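Local coordinates for phenylacetic acid degradation-related protein (Ralstonia eutropha JMP134, PDB 2PIM) that probably hydrolyses acyl-CoA thioesters, as a hotdog-fold member of the thioesterase superfamily related to the phenylacetic acid degradation proteins, at residues P17-A20 and V21-T24; A75-E78 and D79-C83. One frame throughout, in Å; residues are numbered along the deposited sequence.

Contact 1: P17-A20 and V21-T24; sequences PVPA and VAGT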
loop_
_atom_site.group_PDB
_atom_site.type_symbol
_atom_site.label_atom_id
_atom_site.label_comp_id
_atom_site.label_asym_id
_atom_site.label_seq_id
_atom_site.Cartn_x
_atom_site.Cartn_y
_atom_site.Cartn_z
ATOM N N PRO A 17 -19.289 -11.341 5.351
ATOM C CA PRO A 17 -18.766 -9.980 5.531
ATOM C C PRO A 17 -17.687 -9.593 4.518
ATOM O O PRO A 17 -16.769 -10.377 4.224
ATOM C CB PRO A 17 -18.191 -10.012 6.953
ATOM C CG PRO A 17 -17.850 -11.463 7.195
ATOM C CD PRO A 17 -18.931 -12.223 6.488
ATOM N N VAL A 18 -17.835 -8.387 3.977
ATOM C CA VAL A 18 -16.754 -7.751 3.236
ATOM C C VAL A 18 -15.663 -7.481 4.268
ATOM O O VAL A 18 -15.980 -7.123 5.408
ATOM C CB VAL A 18 -17.206 -6.416 2.582
ATOM C CG1 VAL A 18 -16.052 -5.754 1.826
ATOM C CG2 VAL A 18 -18.404 -6.652 1.646
ATOM N N PRO A 19 -14.385 -7.670 3.892
ATOM C CA PRO A 19 -13.299 -7.317 4.810
ATOM C C PRO A 19 -13.353 -5.845 5.167
ATOM O O PRO A 19 -13.645 -5.033 4.299
ATOM C CB PRO A 19 -12.032 -7.603 4.003
ATOM C CG PRO A 19 -12.468 -8.501 2.881
ATOM C CD PRO A 19 -13.890 -8.203 2.613
ATOM N N ALA A 20 -13.065 -5.509 6.422
ATOM C CA ALA A 20 -13.090 -4.130 6.868
ATOM C C ALA A 20 -12.246 -3.218 5.974
ATOM O O ALA A 20 -12.657 -2.101 5.660
ATOM C CB ALA A 20 -12.622 -4.038 8.286
ATOM N N VAL A 21 -11.082 -3.697 5.543
ATOM C CA VAL A 21 -10.183 -2.873 4.733
ATOM C C VAL A 21 -10.825 -2.456 3.405
ATOM O O VAL A 21 -10.620 -1.336 2.940
ATOM C CB VAL A 21 -8.768 -3.538 4.541
ATOM C CG1 VAL A 21 -8.832 -4.905 3.797
ATOM C CG2 VAL A 21 -7.816 -2.576 3.828
ATOM N N ALA A 22 -11.620 -3.324 2.803
ATOM C CA ALA A 22 -12.361 -2.962 1.581
ATOM C C ALA A 22 -13.382 -1.851 1.819
ATOM O O ALA A 22 -13.490 -0.936 1.026
ATOM C CB ALA A 22 -13.040 -4.176 0.999
ATOM N N GLY A 23 -14.116 -1.919 2.917
ATOM C CA GLY A 23 -14.884 -0.772 3.401
ATOM C C GLY A 23 -14.034 0.496 3.455
ATOM O O GLY A 23 -14.375 1.519 2.898
ATOM N N THR A 24 -12.901 0.432 4.120
ATOM C CA THR A 24 -12.053 1.594 4.264
ATOM C C THR A 24 -11.659 2.180 2.895
ATOM O O THR A 24 -11.672 3.386 2.709
ATOM C CB THR A 24 -10.836 1.187 5.106
ATOM O OG1 THR A 24 -11.306 0.734 6.375
ATOM C CG2 THR A 24 -9.826 2.297 5.293
#
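Val18 and Ala22 make the tight spot where the loop turns into helix 20-25: Val18 CG1 lies 3.5 Å from Ala22 CB, closer than usual for two methyls. That branch of Val18 is anti to its backbone N (chi1 179°), which carries the methyl forward onto the first turn. Pro19 is the N-cap residue, and Pro19 O takes a weak, bent bond from Ala22 N (3.0 Å). A second weak bond, from Gly23 N to Pro19 O, is straighter but long. The first bond of the helix that is not weak is Thr24 N to Ala20 O at 3.0 Å, in the carbonyl plane. Packing is looser between Pro19 CB and Val21 CG1, 4.2 Å apart. On the more open side the Ala20 CB points away overall, with Asp47 of the second subunit nearby, and Gly23 brings no side chain. Val18 and Pro19 rest on Met11 of helix 7-12, and Pro19 also on Tyr7. Thr24 OG1 is hydrogen-bonded to Ala48 O of the second subunit and Val21 packs on Phe49 of that subunit, so the loop end lies on helix 7-12 while the short helix that follows lies at the dimer interface.

Contact 2: A75-E78 and D79-C83; sequences ATLE and DGASC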
loop_
_atom_site.group_PDB
_atom_site.type_symbol
_atom_site.label_atom_id
_atom_site.label_comp_id
_atom_site.label_asym_id
_atom_site.label_seq_id
_atom_site.Cartn_x
_atom_site.Cartn_y
_atom_site.Cartn_z
ATOM N N ALA A 75 -11.512 -15.304 -5.493
ATOM C CA ALA A 75 -12.613 -15.736 -6.353
ATOM C C ALA A 75 -12.428 -17.118 -6.982
ATOM O O ALA A 75 -13.419 -17.816 -7.212
ATOM C CB ALA A 75 -12.861 -14.715 -7.428
ATOM N N THR A 76 -11.177 -17.505 -7.266
ATOM C CA THR A 76 -10.871 -18.797 -7.905
ATOM C C THR A 76 -10.742 -19.973 -6.916
ATOM O O THR A 76 -10.697 -21.115 -7.338
ATOM C CB THR A 76 -9.601 -18.745 -8.833
ATOM O OG1 THR A 76 -8.394 -18.630 -8.059
ATOM C CG2 THR A 76 -9.680 -17.598 -9.776
ATOM N N LEU A 77 -10.720 -19.706 -5.613
ATOM C CA LEU A 77 -10.353 -20.735 -4.645
ATOM C C LEU A 77 -11.476 -21.653 -4.246
ATOM O O LEU A 77 -12.630 -21.275 -4.233
ATOM C CB LEU A 77 -9.742 -20.090 -3.396
ATOM C CG LEU A 77 -8.519 -19.219 -3.715
ATOM C CD1 LEU A 77 -7.746 -18.833 -2.466
ATOM C CD2 LEU A 77 -7.583 -19.866 -4.744
ATOM N N GLU A 78 -11.123 -22.888 -3.935
ATOM C CA GLU A 78 -12.045 -23.786 -3.271
ATOM C C GLU A 78 -12.285 -23.289 -1.839
ATOM O O GLU A 78 -11.564 -22.424 -1.336
ATOM C CB GLU A 78 -11.512 -25.231 -3.290
ATOM C CG GLU A 78 -10.158 -25.449 -2.611
ATOM C CD GLU A 78 -8.941 -25.390 -3.555
ATOM O OE1 GLU A 78 -8.640 -24.317 -4.150
ATOM O OE2 GLU A 78 -8.252 -26.426 -3.655
ATOM N N ASP A 79 -13.320 -23.814 -1.203
ATOM C CA ASP A 79 -13.542 -23.586 0.220
ATOM C C ASP A 79 -12.419 -24.247 0.990
ATOM O O ASP A 79 -12.055 -25.394 0.707
ATOM C CB ASP A 79 -14.883 -24.191 0.681
ATOM C CG ASP A 79 -16.025 -23.183 0.667
ATOM O OD1 ASP A 79 -15.802 -22.003 0.291
ATOM O OD2 ASP A 79 -17.147 -23.579 1.052
ATOM N N GLY A 80 -11.874 -23.528 1.963
ATOM C CA GLY A 80 -10.780 -24.058 2.764
ATOM C C GLY A 80 -9.419 -23.575 2.309
ATOM O O GLY A 80 -8.499 -23.469 3.128
ATOM N N ALA A 81 -9.282 -23.305 1.007
ATOM C CA ALA A 81 -8.069 -22.704 0.453
ATOM C C ALA A 81 -8.089 -21.227 0.739
ATOM O O ALA A 81 -9.154 -20.651 0.927
ATOM C CB ALA A 81 -7.974 -22.945 -1.051
ATOM N N SER A 82 -6.908 -20.613 0.737
ATOM C CA SER A 82 -6.788 -19.223 1.096
ATOM C C SER A 82 -5.687 -18.470 0.329
ATOM O O SER A 82 -4.642 -19.007 0.038
ATOM C CB SER A 82 -6.532 -19.119 2.587
ATOM O OG SER A 82 -6.744 -17.784 2.989
ATOM N N CYS A 83 -5.929 -17.208 0.024
ATOM C CA CYS A 83 -4.950 -16.425 -0.720
ATOM C C CYS A 83 -4.034 -15.619 0.218
ATOM O O CYS A 83 -4.489 -14.784 1.014
ATOM C CB CYS A 83 -5.630 -15.486 -1.690
ATOM S SG CYS A 83 -4.432 -14.216 -2.394
#
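Glu78 to Ala81 form a type II beta turn that reverses the chain between helix 58-75 and strand 84-92. It is closed by one weak backbone bond, Ala81 N to Glu78 O at 3.4 Å with an N-H...O angle of 141°. Gly80, third in the turn, has a positive phi of 99°, at which a side chain would be jammed against the carbonyl oxygen of Asp79. Side chains of Leu77 and Glu78 reach across to the returning chain. Leu77 points its CB at that arm, 4.1 Å from Ala81 CB. With its CG anti to the carbonyl carbon (chi1 -57°), the leucine reaches on along the arm, and CD1 lies over the peptide linking Ser82 to Cys83, 3.5 Å from both Ser82 C and Cys83 N. The same methyl meets Cys83 CB at 4.0 Å. Glu78 comes to Ala81 from another side: its chain bends at chi2 and folds back, bringing OE1 to 3.5 Å from Ala81 CB, with CG of the glutamate 3.7 Å from that methyl. The Ala81 methyl is thus met by the leucine CB and, roughly at right angles to it, by the folded glutamate chain. Asp79 turns away toward the N-terminal residues, where OD1 takes a weak hydrogen bond from Asn6 N and OD2 forms a long, weak ion pair with Arg10. Cys83 packs on Val73 and Thr74 of helix 58-75. The type II turn with glycine third is the tip of the loop that leads from the long helix 58-75 of this hotdog fold into strand 84-92.

Contact 1 (17-24) precedes contact 2 (75-83) along the chain, and the two do not touch: their centres are 18 Å apart and their nearest atoms about 10 Å. Both are local turns at the ends of helices, contact 1 opening the short helix 20-25 and contact 2 leading from helix 58-75 into strand 84-92. Helix 7-12 and the residue before it are near both, with Tyr7 and Met11 at contact 1 and Asn6 and Arg10 at contact 2, so the N-terminal segment bridges them. Their settings differ: contact 1 meets the second subunit, whereas contact 2 lies on the surface, untouched by the other chain of the dimer.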